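Local coordinates for protein PvdO (Pseudomonas aeruginosa, PDB 5HHA) that takes part in periplasmic chromophore maturation, binds calcium, and belongs to the formylglycine-generating enzyme family, whose oxidase activity it may share, at residues E41-P46 / F208-M213; G48-G53 / R157-R162; P107-I112 / R274-G279; N216-V221 / G251-E256. All coordinates share one frame; numbering follows the deposited sequence.

Contact 1: residues E41-P46 / F208-M213; sequences EMVVLP and FGVYDM
Pro46 rests over one face of the Phe208 ring, and this pair anchors one end of a contact that shows how a strand and an irregular loop can fit together with no direct hydrogen bond between them. The proline makes a CH-pi contact: Pro46 CD lies 4.0 Å from the centroid of the Phe208 ring, near the ring normal but offset toward the rim. Pro46 CG follows the same rim, 3.8 Å from Phe208 CE1.

Leu45 supplies the next bump. Its CD2 methyl drops into the notch between Phe208 and Val210, 3.7 Å from Phe208 CD2 and 4.1 Å from Val210 CG2, with the leucine crossing the phenylalanine at about a right angle. Val43 points toward the loop and presents both methyls to it. Because CG1 sits between the backbone N and the carbonyl carbon (chi1 61°), it meets Val210 CG2 at 3.9 Å, while Val43 CG2 is turned to Phe208 O at 3.5 Å. Gly209, at a positive phi of 81°, puts no side chain in the path of that second methyl. Polar backbone atoms are joined by one water, which donates to Val44 O and to Phe208 O, 2.8 Å from each.

Around this joint, Asn206 OD1 braces the loop by accepting from the backbone N of both Phe208 and Val210. Leu45 also packs on Phe77 and Ile79 of strand 77-80, Val210 touches Arg281 of strand 278-285, and the Phe208 ring meets Tyr159 of helix 154-162 edge-to-face, so the loop lies between sheet and helix.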
loop_
_atom_site.group_PDB
_atom_site.type_symbol
_atom_site.label_atom_id
_atom_site.label_comp_id
_atom_site.label_asym_id
_atom_site.label_seq_id
_atom_site.Cartn_x
_atom_site.Cartn_y
_atom_site.Cartn_z
ATOM N N GLU A 41 -4.937 12.165 4.017
ATOM C CA GLU A 41 -4.670 13.049 2.889
ATOM C C GLU A 41 -4.712 12.266 1.584
ATOM O O GLU A 41 -3.984 11.272 1.422
ATOM C CB GLU A 41 -3.322 13.716 3.066
ATOM C CG GLU A 41 -3.316 14.657 4.287
ATOM C CD GLU A 41 -1.960 15.244 4.614
ATOM O OE1 GLU A 41 -1.033 15.168 3.796
ATOM O OE2 GLU A 41 -1.798 15.797 5.723
ATOM N N MET A 42 -5.574 12.697 0.676
ATOM C CA MET A 42 -5.804 12.016 -0.585
ATOM C C MET A 42 -5.147 12.784 -1.723
ATOM O O MET A 42 -5.067 14.029 -1.700
ATOM C CB MET A 42 -7.292 11.936 -0.832
ATOM C CG MET A 42 -8.053 11.282 0.282
ATOM S SD MET A 42 -7.531 9.608 0.688
ATOM C CE MET A 42 -8.054 8.715 -0.800
ATOM N N VAL A 43 -4.668 12.060 -2.731
ATOM C CA VAL A 43 -4.118 12.680 -3.929
ATOM C C VAL A 43 -4.840 12.102 -5.143
ATOM O O VAL A 43 -5.108 10.901 -5.229
ATOM C CB VAL A 43 -2.569 12.503 -4.022
ATOM C CG1 VAL A 43 -2.152 11.017 -4.090
ATOM C CG2 VAL A 43 -1.996 13.285 -5.196
ATOM N N VAL A 44 -5.190 12.984 -6.074
ATOM C CA VAL A 44 -5.858 12.568 -7.292
ATOM C C VAL A 44 -4.862 11.966 -8.274
ATOM O O VAL A 44 -3.872 12.597 -8.621
ATOM C CB VAL A 44 -6.586 13.765 -7.968
ATOM C CG1 VAL A 44 -7.248 13.340 -9.278
ATOM C CG2 VAL A 44 -7.621 14.379 -7.021
ATOM N N LEU A 45 -5.142 10.739 -8.690
ATOM C CA LEU A 45 -4.395 10.078 -9.760
ATOM C C LEU A 45 -5.116 10.271 -11.086
ATOM O O LEU A 45 -6.324 10.225 -11.156
ATOM C CB LEU A 45 -4.222 8.579 -9.479
ATOM C CG LEU A 45 -3.573 8.195 -8.139
ATOM C CD1 LEU A 45 -3.236 6.703 -8.145
ATOM C CD2 LEU A 45 -2.324 8.986 -7.878
ATOM N N PRO A 46 -4.355 10.441 -12.170
ATOM C CA PRO A 46 -4.951 10.675 -13.482
ATOM C C PRO A 46 -5.555 9.423 -14.066
ATOM O O PRO A 46 -5.160 8.294 -13.754
ATOM C CB PRO A 46 -3.755 11.124 -14.320
ATOM C CG PRO A 46 -2.595 10.503 -13.682
ATOM C CD PRO A 46 -2.889 10.490 -12.206
ATOM N N PHE A 208 3.498 11.152 -9.086
ATOM C CA PHE A 208 2.060 11.265 -8.840
ATOM C C PHE A 208 1.799 11.941 -7.493
ATOM O O PHE A 208 0.646 12.127 -7.122
ATOM C CB PHE A 208 1.377 9.901 -8.841
ATOM C CG PHE A 208 1.039 9.339 -10.211
ATOM C CD1 PHE A 208 1.279 10.013 -11.410
ATOM C CD2 PHE A 208 0.420 8.108 -10.264
ATOM C CE1 PHE A 208 0.905 9.416 -12.624
ATOM C CE2 PHE A 208 0.068 7.522 -11.455
ATOM C CZ PHE A 208 0.302 8.172 -12.633
ATOM N N GLY A 209 2.835 12.305 -6.761
ATOM C CA GLY A 209 2.622 12.876 -5.447
ATOM C C GLY A 209 2.372 11.843 -4.358
ATOM O O GLY A 209 1.865 12.168 -3.281
ATOM N N VAL A 210 2.765 10.596 -4.603
ATOM C CA VAL A 210 2.505 9.510 -3.652
ATOM C C VAL A 210 3.797 9.164 -2.916
ATOM O O VAL A 210 4.874 9.137 -3.515
ATOM C CB VAL A 210 1.993 8.280 -4.396
ATOM C CG1 VAL A 210 1.621 7.191 -3.403
ATOM C CG2 VAL A 210 0.779 8.626 -5.222
ATOM N N TYR A 211 3.699 8.863 -1.617
ATOM C CA TYR A 211 4.848 8.561 -0.759
ATOM C C TYR A 211 4.814 7.110 -0.275
ATOM O O TYR A 211 3.740 6.515 -0.114
ATOM C CB TYR A 211 4.820 9.432 0.496
ATOM C CG TYR A 211 5.002 10.910 0.243
ATOM C CD1 TYR A 211 3.930 11.721 -0.127
ATOM C CD2 TYR A 211 6.242 11.497 0.431
ATOM C CE1 TYR A 211 4.099 13.066 -0.337
ATOM C CE2 TYR A 211 6.413 12.867 0.245
ATOM C CZ TYR A 211 5.333 13.616 -0.134
ATOM O OH TYR A 211 5.502 14.991 -0.344
ATOM N N ASP A 212 5.997 6.568 -0.028
ATOM C CA ASP A 212 6.195 5.266 0.623
ATOM C C ASP A 212 5.675 4.077 -0.180
ATOM O O ASP A 212 5.411 3.027 0.407
ATOM C CB ASP A 212 5.631 5.255 2.051
ATOM C CG ASP A 212 6.369 6.197 2.979
ATOM O OD1 ASP A 212 7.620 6.119 3.060
ATOM O OD2 ASP A 212 5.709 7.042 3.638
ATOM N N MET A 213 5.568 4.207 -1.495
ATOM C CA MET A 213 5.125 3.074 -2.286
ATOM C C MET A 213 6.183 1.971 -2.380
ATOM O O MET A 213 5.880 0.870 -2.836
ATOM C CB MET A 213 4.703 3.529 -3.678
ATOM C CG MET A 213 3.295 4.117 -3.721
ATOM S SD MET A 213 2.061 2.799 -3.636
ATOM C CE MET A 213 0.572 3.669 -4.036
HETATM O O HOH W 1 -1.180 12.233 -9.181
#

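Contact 2: residues G48-G53 / R157-R162; sequences GSFTMG and REYGAR
Phe50 reaches down from its strand onto the helix, where the backbone and CB of Tyr159 lie under one face of its ring. Tyr159 CB makes a CH-pi contact 4.0 Å from the centroid of the Phe50 ring. The two aromatic rings meet obliquely, with Phe50 CD1 3.5 Å from Tyr159 CD1. At the edge of the phenylalanine, Glu158 CG and Arg162 CD close in near the ring plane, the former 3.9 Å from Phe50 CE2. A chi1 of 83° swings the Phe50 ring off the strand toward the helix.

Beside the aromatic patch, Glu158 OE2 acts as a polar hub. It takes a nearly straight bond (166°) from the backbone N of Gly53, 3.0 Å away, arriving on the syn side of the carboxylate. Arg162, one helical turn on, grips the same oxygen side-on: its NE lies 2.8 Å from Glu158 OE2 on the anti side, and its NH2 comes from above the carboxylate plane. Three donors thus share one oxygen, which fixes the carboxylate and would favour its negative charge. Met52 CG packs against the carboxylate, 3.7 Å from Glu158 OE1.

A second shell holds these groups. Arg250 forms a salt bridge with Glu158 OE1, Gly167 O accepts from Arg162 NH1, and Tyr159 OH bonds to Pro46 O. The whole is a helix packed crosswise on a sheet strand, the short axes 98° apart and 9.1 Å at closest approach, within a formylglycine-generating-enzyme-like domain in which helices and strands are joined by long loops.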
loop_
_atom_site.group_PDB
_atom_site.type_symbol
_atom_site.label_atom_id
_atom_site.label_comp_id
_atom_site.label_asym_id
_atom_site.label_seq_id
_atom_site.Cartn_x
_atom_site.Cartn_y
_atom_site.Cartn_z
ATOM N N GLY A 48 -5.882 7.042 -17.331
ATOM C CA GLY A 48 -4.858 6.619 -18.269
ATOM C C GLY A 48 -4.642 5.132 -18.191
ATOM O O GLY A 48 -5.280 4.451 -17.398
ATOM N N SER A 49 -3.732 4.636 -19.019
ATOM C CA SER A 49 -3.351 3.234 -19.024
ATOM C C SER A 49 -1.913 3.097 -18.603
ATOM O O SER A 49 -1.115 4.030 -18.690
ATOM C CB SER A 49 -3.476 2.636 -20.425
ATOM O OG SER A 49 -4.796 2.670 -20.870
ATOM N N PHE A 50 -1.578 1.906 -18.146
ATOM C CA PHE A 50 -0.185 1.590 -17.860
ATOM C C PHE A 50 0.071 0.117 -18.077
ATOM O O PHE A 50 -0.846 -0.666 -18.123
ATOM C CB PHE A 50 0.222 1.994 -16.423
ATOM C CG PHE A 50 -0.155 0.978 -15.355
ATOM C CD1 PHE A 50 -1.481 0.681 -15.048
ATOM C CD2 PHE A 50 0.848 0.317 -14.641
ATOM C CE1 PHE A 50 -1.788 -0.245 -14.068
ATOM C CE2 PHE A 50 0.534 -0.614 -13.669
ATOM C CZ PHE A 50 -0.784 -0.876 -13.373
ATOM N N THR A 51 1.336 -0.258 -18.182
ATOM C CA THR A 51 1.694 -1.651 -18.290
ATOM C C THR A 51 1.989 -2.207 -16.897
ATOM O O THR A 51 2.863 -1.697 -16.177
ATOM C CB THR A 51 2.939 -1.820 -19.191
ATOM O OG1 THR A 51 2.667 -1.271 -20.486
ATOM C CG2 THR A 51 3.346 -3.283 -19.313
ATOM N N MET A 52 1.262 -3.246 -16.539
ATOM C CA MET A 52 1.377 -3.887 -15.241
ATOM C C MET A 52 2.155 -5.177 -15.363
ATOM O O MET A 52 1.985 -5.936 -16.341
ATOM C CB MET A 52 -0.027 -4.173 -14.708
ATOM C CG MET A 52 -0.056 -4.659 -13.269
ATOM S SD MET A 52 -1.762 -4.924 -12.738
ATOM C CE MET A 52 -1.532 -5.358 -11.017
ATOM N N GLY A 53 3.006 -5.435 -14.375
ATOM C CA GLY A 53 3.862 -6.602 -14.358
ATOM C C GLY A 53 5.304 -6.198 -14.535
ATOM O O GLY A 53 5.649 -5.001 -14.482
ATOM N N ARG A 157 -2.796 0.034 -7.098
ATOM C CA ARG A 157 -1.618 0.156 -6.260
ATOM C C ARG A 157 -0.346 0.186 -7.127
ATOM O O ARG A 157 0.526 1.047 -6.936
ATOM C CB ARG A 157 -1.593 -0.945 -5.201
ATOM C CG ARG A 157 -0.840 -0.600 -3.917
ATOM C CD ARG A 157 0.675 -0.549 -4.072
ATOM N NE ARG A 157 1.308 -0.293 -2.779
ATOM C CZ ARG A 157 2.617 -0.199 -2.593
ATOM N NH1 ARG A 157 3.452 -0.501 -3.572
ATOM N NH2 ARG A 157 3.082 0.167 -1.416
ATOM N N GLU A 158 -0.229 -0.727 -8.080
ATOM C CA GLU A 158 0.970 -0.698 -8.935
ATOM C C GLU A 158 1.009 0.583 -9.775
ATOM O O GLU A 158 2.056 1.170 -9.960
ATOM C CB GLU A 158 1.081 -1.932 -9.822
ATOM C CG GLU A 158 2.444 -1.980 -10.563
ATOM C CD GLU A 158 2.750 -3.285 -11.277
ATOM O OE1 GLU A 158 2.545 -4.360 -10.692
ATOM O OE2 GLU A 158 3.237 -3.189 -12.434
ATOM N N TYR A 159 -0.149 1.022 -10.264
ATOM C CA TYR A 159 -0.238 2.262 -11.046
ATOM C C TYR A 159 0.306 3.428 -10.233
ATOM O O TYR A 159 1.080 4.248 -10.699
ATOM C CB TYR A 159 -1.687 2.509 -11.400
ATOM C CG TYR A 159 -2.012 3.729 -12.232
ATOM C CD1 TYR A 159 -1.500 3.870 -13.521
ATOM C CD2 TYR A 159 -2.930 4.676 -11.783
ATOM C CE1 TYR A 159 -1.874 4.941 -14.324
ATOM C CE2 TYR A 159 -3.290 5.762 -12.575
ATOM C CZ TYR A 159 -2.774 5.858 -13.850
ATOM O OH TYR A 159 -3.122 6.888 -14.716
ATOM N N GLY A 160 -0.141 3.509 -8.991
ATOM C CA GLY A 160 0.229 4.583 -8.088
ATOM C C GLY A 160 1.669 4.526 -7.642
ATOM O O GLY A 160 2.297 5.565 -7.407
ATOM N N ALA A 161 2.221 3.321 -7.526
ATOM C CA ALA A 161 3.622 3.144 -7.199
ATOM C C ALA A 161 4.502 3.594 -8.355
ATOM O O ALA A 161 5.523 4.241 -8.137
ATOM C CB ALA A 161 3.919 1.686 -6.854
ATOM N N ARG A 162 4.137 3.219 -9.576
ATOM C CA ARG A 162 4.993 3.493 -10.721
ATOM C C ARG A 162 4.993 4.955 -11.133
ATOM O O ARG A 162 6.030 5.493 -11.552
ATOM C CB ARG A 162 4.569 2.674 -11.922
ATOM C CG ARG A 162 4.845 1.192 -11.782
ATOM C CD ARG A 162 4.473 0.435 -13.072
ATOM N NE ARG A 162 4.865 -0.972 -12.991
ATOM C CZ ARG A 162 6.123 -1.388 -13.079
ATOM N NH1 ARG A 162 7.093 -0.545 -13.337
ATOM N NH2 ARG A 162 6.407 -2.660 -12.896
#

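Contact 3: residues P107-I112 / R274-G279; sequences PGRECI and RGDWIG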
loop_
_atom_site.group_PDB
_atom_site.type_symbol
_atom_site.label_atom_id
_atom_site.label_comp_id
_atom_site.label_asym_id
_atom_site.label_seq_id
_atom_site.Cartn_x
_atom_site.Cartn_y
_atom_site.Cartn_z
ATOM N N PRO A 107 7.114 -14.668 18.617
ATOM C CA PRO A 107 7.713 -13.903 19.713
ATOM C C PRO A 107 8.408 -12.635 19.251
ATOM O O PRO A 107 9.262 -12.689 18.369
ATOM C CB PRO A 107 8.733 -14.884 20.300
ATOM C CG PRO A 107 8.128 -16.223 20.054
ATOM C CD PRO A 107 7.404 -16.111 18.733
ATOM N N GLY A 108 8.039 -11.509 19.851
ATOM C CA GLY A 108 8.670 -10.245 19.543
ATOM C C GLY A 108 7.977 -9.487 18.424
ATOM O O GLY A 108 8.315 -8.341 18.164
ATOM N N ARG A 109 6.987 -10.108 17.781
ATOM C CA ARG A 109 6.313 -9.486 16.637
ATOM C C ARG A 109 4.805 -9.389 16.860
ATOM O O ARG A 109 4.038 -9.192 15.924
ATOM C CB ARG A 109 6.610 -10.275 15.361
ATOM C CG ARG A 109 8.103 -10.500 15.109
ATOM C CD ARG A 109 8.739 -9.366 14.305
ATOM N NE ARG A 109 8.354 -8.043 14.788
ATOM C CZ ARG A 109 9.125 -7.245 15.524
ATOM N NH1 ARG A 109 10.354 -7.609 15.867
ATOM N NH2 ARG A 109 8.673 -6.073 15.917
ATOM N N GLU A 110 4.377 -9.495 18.108
ATOM C CA GLU A 110 2.944 -9.538 18.421
ATOM C C GLU A 110 2.212 -8.233 18.079
ATOM O O GLU A 110 2.755 -7.147 18.190
ATOM C CB GLU A 110 2.731 -9.873 19.905
ATOM C CG GLU A 110 3.176 -11.298 20.292
ATOM C CD GLU A 110 4.638 -11.368 20.696
ATOM O OE1 GLU A 110 5.294 -10.310 20.746
ATOM O OE2 GLU A 110 5.114 -12.480 21.005
ATOM N N CYS A 111 0.954 -8.392 17.660
ATOM C CA CYS A 111 0.003 -7.314 17.459
ATOM C C CYS A 111 -1.015 -7.396 18.569
ATOM O O CYS A 111 -1.671 -8.424 18.714
ATOM C CB CYS A 111 -0.737 -7.467 16.118
ATOM S SG CYS A 111 0.268 -7.033 14.666
ATOM N N ILE A 112 -1.146 -6.323 19.335
ATOM C CA ILE A 112 -2.084 -6.308 20.461
ATOM C C ILE A 112 -3.007 -5.113 20.274
ATOM O O ILE A 112 -2.592 -3.948 20.380
ATOM C CB ILE A 112 -1.359 -6.255 21.832
ATOM C CG1 ILE A 112 -0.557 -7.532 22.087
ATOM C CG2 ILE A 112 -2.374 -6.119 22.958
ATOM C CD1 ILE A 112 0.740 -7.626 21.380
ATOM N N ARG A 274 -2.731 -10.645 10.286
ATOM C CA ARG A 274 -2.350 -9.266 10.534
ATOM C C ARG A 274 -0.895 -9.290 10.953
ATOM O O ARG A 274 -0.346 -10.331 11.346
ATOM C CB ARG A 274 -3.234 -8.615 11.605
ATOM C CG ARG A 274 -3.094 -9.213 12.993
ATOM C CD ARG A 274 -4.108 -8.632 13.963
ATOM N NE ARG A 274 -5.451 -9.090 13.638
ATOM C CZ ARG A 274 -6.512 -8.310 13.460
ATOM N NH1 ARG A 274 -6.435 -6.993 13.563
ATOM N NH2 ARG A 274 -7.685 -8.853 13.167
ATOM N N GLY A 275 -0.251 -8.144 10.895
ATOM C CA GLY A 275 1.125 -8.069 11.343
ATOM C C GLY A 275 1.581 -6.649 11.494
ATOM O O GLY A 275 0.974 -5.725 10.988
ATOM N N ASP A 276 2.720 -6.499 12.154
ATOM C CA ASP A 276 3.337 -5.201 12.379
ATOM C C ASP A 276 4.064 -4.661 11.131
ATOM O O ASP A 276 4.758 -3.636 11.160
ATOM C CB ASP A 276 4.279 -5.277 13.585
ATOM C CG ASP A 276 5.502 -6.134 13.341
ATOM O OD1 ASP A 276 5.817 -6.458 12.181
ATOM O OD2 ASP A 276 6.193 -6.451 14.342
ATOM N N TRP A 277 3.835 -5.368 10.015
ATOM C CA TRP A 277 4.472 -5.106 8.735
ATOM C C TRP A 277 3.442 -4.944 7.613
ATOM O O TRP A 277 3.839 -4.732 6.473
ATOM C CB TRP A 277 5.430 -6.254 8.410
ATOM C CG TRP A 277 4.803 -7.593 8.431
ATOM C CD1 TRP A 277 4.520 -8.379 9.514
ATOM C CD2 TRP A 277 4.375 -8.326 7.286
ATOM N NE1 TRP A 277 3.934 -9.549 9.114
ATOM C CE2 TRP A 277 3.838 -9.543 7.746
ATOM C CE3 TRP A 277 4.403 -8.084 5.904
ATOM C CZ2 TRP A 277 3.342 -10.503 6.882
ATOM C CZ3 TRP A 277 3.894 -9.045 5.050
ATOM C CH2 TRP A 277 3.386 -10.232 5.540
ATOM N N ILE A 278 2.141 -5.030 7.924
ATOM C CA ILE A 278 1.086 -4.806 6.935
ATOM C C ILE A 278 0.189 -3.675 7.393
ATOM O O ILE A 278 -0.433 -3.759 8.464
ATOM C CB ILE A 278 0.176 -6.061 6.655
ATOM C CG1 ILE A 278 1.000 -7.324 6.433
ATOM C CG2 ILE A 278 -0.701 -5.760 5.458
ATOM C CD1 ILE A 278 0.137 -8.580 6.369
ATOM N N GLY A 279 0.136 -2.629 6.584
ATOM C CA GLY A 279 -0.781 -1.511 6.766
ATOM C C GLY A 279 -1.694 -1.424 5.542
ATOM O O GLY A 279 -2.062 -2.451 4.963
HETATM O O HOH W 2 3.736 -8.932 13.170
HETATM O O HOH W 3 5.090 -6.140 16.788
#
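Arg109 doubles back to reach Asp276: its chain bends at chi2 (-89°) and again at chi3 (46°), while a chi1 of 68° at Asp276 turns the carboxylate to meet it. The result is a side-on salt bridge between two loops of the formylglycine-generating-enzyme-like domain, the second loop leading directly into strand 278-285. Both NE and NH2 of Arg109 bond to one oxygen, Asp276 OD2, at 2.7 and 3.0 Å. That oxygen lies in the guanidinium plane and offers its syn lone pair to NE, although the two flat groups are strongly tilted. Arg109 has a second deposited conformer, so this grip may not be permanent.

Water extends the joint. One molecule donates to Glu110 O and also to Asp276 OD2, 2.7 Å away, adding a third donor to the carboxylate oxygen; another accepts from Asp276 N at 2.8 Å and donates to Arg109 O. Beyond the bridge, Cys111 points toward the second loop, and its disulfide to Cys128 ties the first loop covalently to a later part of the chain. Arg274 stretches past the cysteine to its own partner, Asp133, which pairs with NH1. Its aliphatic part contributes only a loose touch, Arg274 CD standing 4.2 Å from Cys111 CB. Cys111 SG packs against the peptide joining Gly275 and Asp276, 3.5 Å from Gly275 C and 3.6 Å from Asp276 N.

Contact 4: residues N216-V221 / G251-E256; sequences NVYEWV and GNDWGE
Trp254 and Asn216 tie a type I beta turn, Asp253 to Glu256, to the run-in of strand 218-221, next to the calcium site. Trp254 N donates to Asn216 O at 2.9 Å, a bent bond (139°) whose donor stands above the carbonyl plane. Asp253 CA adds a CA-H...O contact to the same oxygen. Within the turn, Asp253 OD1 accepts from Gly255 N, 2.8 Å away, making an Asx turn.

The other Asp253 oxygen faces Tyr218. The aspartate's chi1 of 69° brings OD2 to the ring edge, in plane, 3.3 Å from Tyr218 CD2. One face of that ring carries both Gly251 O, 3.2 Å from Tyr218 CE1, and Asn252 CA, which makes a CH-pi contact 4.0 Å from the centroid of the Tyr218 ring. The Asn252 amide stands almost perpendicular to the phenol. A water accepts from Tyr218 OH at 2.7 Å and donates to Asn252 OD1 and Glu256 OE1, while Asn267 ND2 also bonds to the hydroxyl; Asn252 ND2 turns to Ser261 and Pro257. A second water links Val217 O with Asn252 N, 3.1 Å from the latter.

Asn216 OD1 accepts from Ser198 N and from ND2 of the calcium-site residue Asn186, and Trp254 NE1 bonds to Asp276 O. The chemistry is consistent with a well-ordered joint: the Tyr218 ring is met at a face, at an edge and at its hydroxyl, and Asn216 is a second-shell residue, linked through its backbone O to the turn and through side-chain OD1 to Asn186, while the carboxylate at the ring edge would polarise the aromatic C-H groups.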
loop_
_atom_site.group_PDB
_atom_site.type_symbol
_atom_site.label_atom_id
_atom_site.label_comp_id
_atom_site.label_asym_id
_atom_site.label_seq_id
_atom_site.Cartn_x
_atom_site.Cartn_y
_atom_site.Cartn_z
ATOM N N ASN A 216 8.474 0.817 3.908
ATOM C CA ASN A 216 7.757 1.114 5.144
ATOM C C ASN A 216 6.904 -0.078 5.582
ATOM O O ASN A 216 7.282 -0.791 6.509
ATOM C CB ASN A 216 7.020 2.465 5.099
ATOM C CG ASN A 216 7.119 3.224 6.413
ATOM O OD1 ASN A 216 7.835 2.815 7.314
ATOM N ND2 ASN A 216 6.409 4.347 6.508
ATOM N N VAL A 217 5.762 -0.315 4.923
ATOM C CA VAL A 217 4.936 -1.478 5.194
ATOM C C VAL A 217 4.367 -2.034 3.905
ATOM O O VAL A 217 4.148 -1.303 2.937
ATOM C CB VAL A 217 3.728 -1.129 6.136
ATOM C CG1 VAL A 217 4.201 -0.792 7.529
ATOM C CG2 VAL A 217 2.884 0.009 5.612
ATOM N N TYR A 218 4.110 -3.335 3.913
ATOM C CA TYR A 218 3.171 -3.895 2.925
ATOM C C TYR A 218 1.793 -3.285 3.134
ATOM O O TYR A 218 1.514 -2.711 4.198
ATOM C CB TYR A 218 3.068 -5.409 3.116
ATOM C CG TYR A 218 4.054 -6.215 2.298
ATOM C CD1 TYR A 218 3.717 -6.629 1.016
ATOM C CD2 TYR A 218 5.300 -6.577 2.796
ATOM C CE1 TYR A 218 4.576 -7.396 0.252
ATOM C CE2 TYR A 218 6.174 -7.352 2.028
ATOM C CZ TYR A 218 5.800 -7.741 0.749
ATOM O OH TYR A 218 6.611 -8.547 -0.060
ATOM N N GLU A 219 0.925 -3.452 2.150
ATOM C CA GLU A 219 -0.411 -2.887 2.177
ATOM C C GLU A 219 -1.419 -3.893 1.683
ATOM O O GLU A 219 -1.228 -4.512 0.627
ATOM C CB GLU A 219 -0.517 -1.688 1.246
ATOM C CG GLU A 219 0.345 -0.510 1.662
ATOM C CD GLU A 219 0.497 0.511 0.564
ATOM O OE1 GLU A 219 -0.324 0.508 -0.385
ATOM O OE2 GLU A 219 1.432 1.342 0.652
ATOM N N TRP A 220 -2.543 -4.006 2.384
ATOM C CA TRP A 220 -3.665 -4.741 1.848
ATOM C C TRP A 220 -4.189 -4.089 0.565
ATOM O O TRP A 220 -4.268 -2.862 0.474
ATOM C CB TRP A 220 -4.825 -4.751 2.842
ATOM C CG TRP A 220 -4.560 -5.487 4.102
ATOM C CD1 TRP A 220 -4.354 -4.929 5.324
ATOM C CD2 TRP A 220 -4.476 -6.915 4.286
ATOM N NE1 TRP A 220 -4.163 -5.919 6.259
ATOM C CE2 TRP A 220 -4.219 -7.138 5.650
ATOM C CE3 TRP A 220 -4.574 -8.019 3.434
ATOM C CZ2 TRP A 220 -4.092 -8.410 6.187
ATOM C CZ3 TRP A 220 -4.443 -9.284 3.973
ATOM C CH2 TRP A 220 -4.191 -9.467 5.337
ATOM N N VAL A 221 -4.560 -4.932 -0.400
ATOM C CA VAL A 221 -5.398 -4.522 -1.530
ATOM C C VAL A 221 -6.556 -5.520 -1.610
ATOM O O VAL A 221 -6.550 -6.546 -0.954
ATOM C CB VAL A 221 -4.622 -4.414 -2.863
ATOM C CG1 VAL A 221 -3.492 -3.392 -2.739
ATOM C CG2 VAL A 221 -4.073 -5.751 -3.280
ATOM N N GLY A 251 3.655 -3.661 -2.002
ATOM C CA GLY A 251 4.715 -2.868 -1.412
ATOM C C GLY A 251 5.750 -3.757 -0.762
ATOM O O GLY A 251 6.010 -4.876 -1.183
ATOM N N ASN A 252 6.400 -3.217 0.262
ATOM C CA ASN A 252 7.448 -3.953 0.967
ATOM C C ASN A 252 7.611 -3.321 2.342
ATOM O O ASN A 252 7.395 -2.122 2.491
ATOM C CB ASN A 252 8.757 -3.864 0.172
ATOM C CG ASN A 252 9.778 -4.878 0.608
ATOM O OD1 ASN A 252 9.438 -5.946 1.110
ATOM N ND2 ASN A 252 11.035 -4.578 0.352
ATOM N N ASP A 253 8.015 -4.103 3.335
ATOM C CA ASP A 253 8.102 -3.586 4.691
ATOM C C ASP A 253 9.518 -3.331 5.181
ATOM O O ASP A 253 10.524 -3.742 4.595
ATOM C CB ASP A 253 7.348 -4.486 5.669
ATOM C CG ASP A 253 7.995 -5.827 5.869
ATOM O OD1 ASP A 253 8.896 -5.974 6.722
ATOM O OD2 ASP A 253 7.562 -6.798 5.180
ATOM N N TRP A 254 9.535 -2.632 6.305
ATOM C CA TRP A 254 10.722 -2.242 7.037
ATOM C C TRP A 254 11.703 -3.363 7.309
ATOM O O TRP A 254 12.890 -3.087 7.520
ATOM C CB TRP A 254 10.305 -1.610 8.369
ATOM C CG TRP A 254 9.482 -2.487 9.245
ATOM C CD1 TRP A 254 8.118 -2.531 9.317
ATOM C CD2 TRP A 254 9.961 -3.450 10.192
ATOM N NE1 TRP A 254 7.719 -3.447 10.224
ATOM C CE2 TRP A 254 8.824 -4.032 10.796
ATOM C CE3 TRP A 254 11.234 -3.881 10.586
ATOM C CZ2 TRP A 254 8.919 -5.022 11.778
ATOM C CZ3 TRP A 254 11.330 -4.864 11.573
ATOM C CH2 TRP A 254 10.177 -5.431 12.151
ATOM N N GLY A 255 11.260 -4.602 7.385
ATOM C CA GLY A 255 12.146 -5.700 7.694
ATOM C C GLY A 255 12.714 -6.441 6.499
ATOM O O GLY A 255 13.471 -7.393 6.678
ATOM N N GLU A 256 12.391 -6.003 5.295
ATOM C CA GLU A 256 12.678 -6.757 4.087
ATOM C C GLU A 256 13.711 -6.069 3.221
ATOM O O GLU A 256 13.869 -4.852 3.245
ATOM C CB GLU A 256 11.389 -6.877 3.277
ATOM C CG GLU A 256 10.312 -7.723 3.931
ATOM C CD GLU A 256 10.558 -9.194 3.844
ATOM O OE1 GLU A 256 10.702 -9.727 2.707
ATOM O OE2 GLU A 256 10.547 -9.815 4.946
HETATM O O HOH W 4 5.189 -0.352 0.574
HETATM O O HOH W 5 9.131 -8.682 0.815
#

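How the contacts relate
Contacts 1 and 2 share strand 42-52 and touch directly, Met213 O lying 2.9 Å from Arg157 NH1 and Phe208 CE2 packing 3.5 Å from Tyr159 O. From helix 154-162, Arg157 leads on to contact 4, its NH2 forming a salt bridge with Glu219 OE2 at 2.9 Å. Contacts 3 and 4 meet where strands 278-285 and 218-221 run side by side; Gly279 N and Tyr218 O are 2.8 Å apart. Contact 3 lies across the centre of the chain from contacts 1 and 2, about 26 and 28 Å away between centres. Calcium is nearest contact 4, about 5 Å from the Trp254 side chain, against about 13 Å for Arg109 of contact 3.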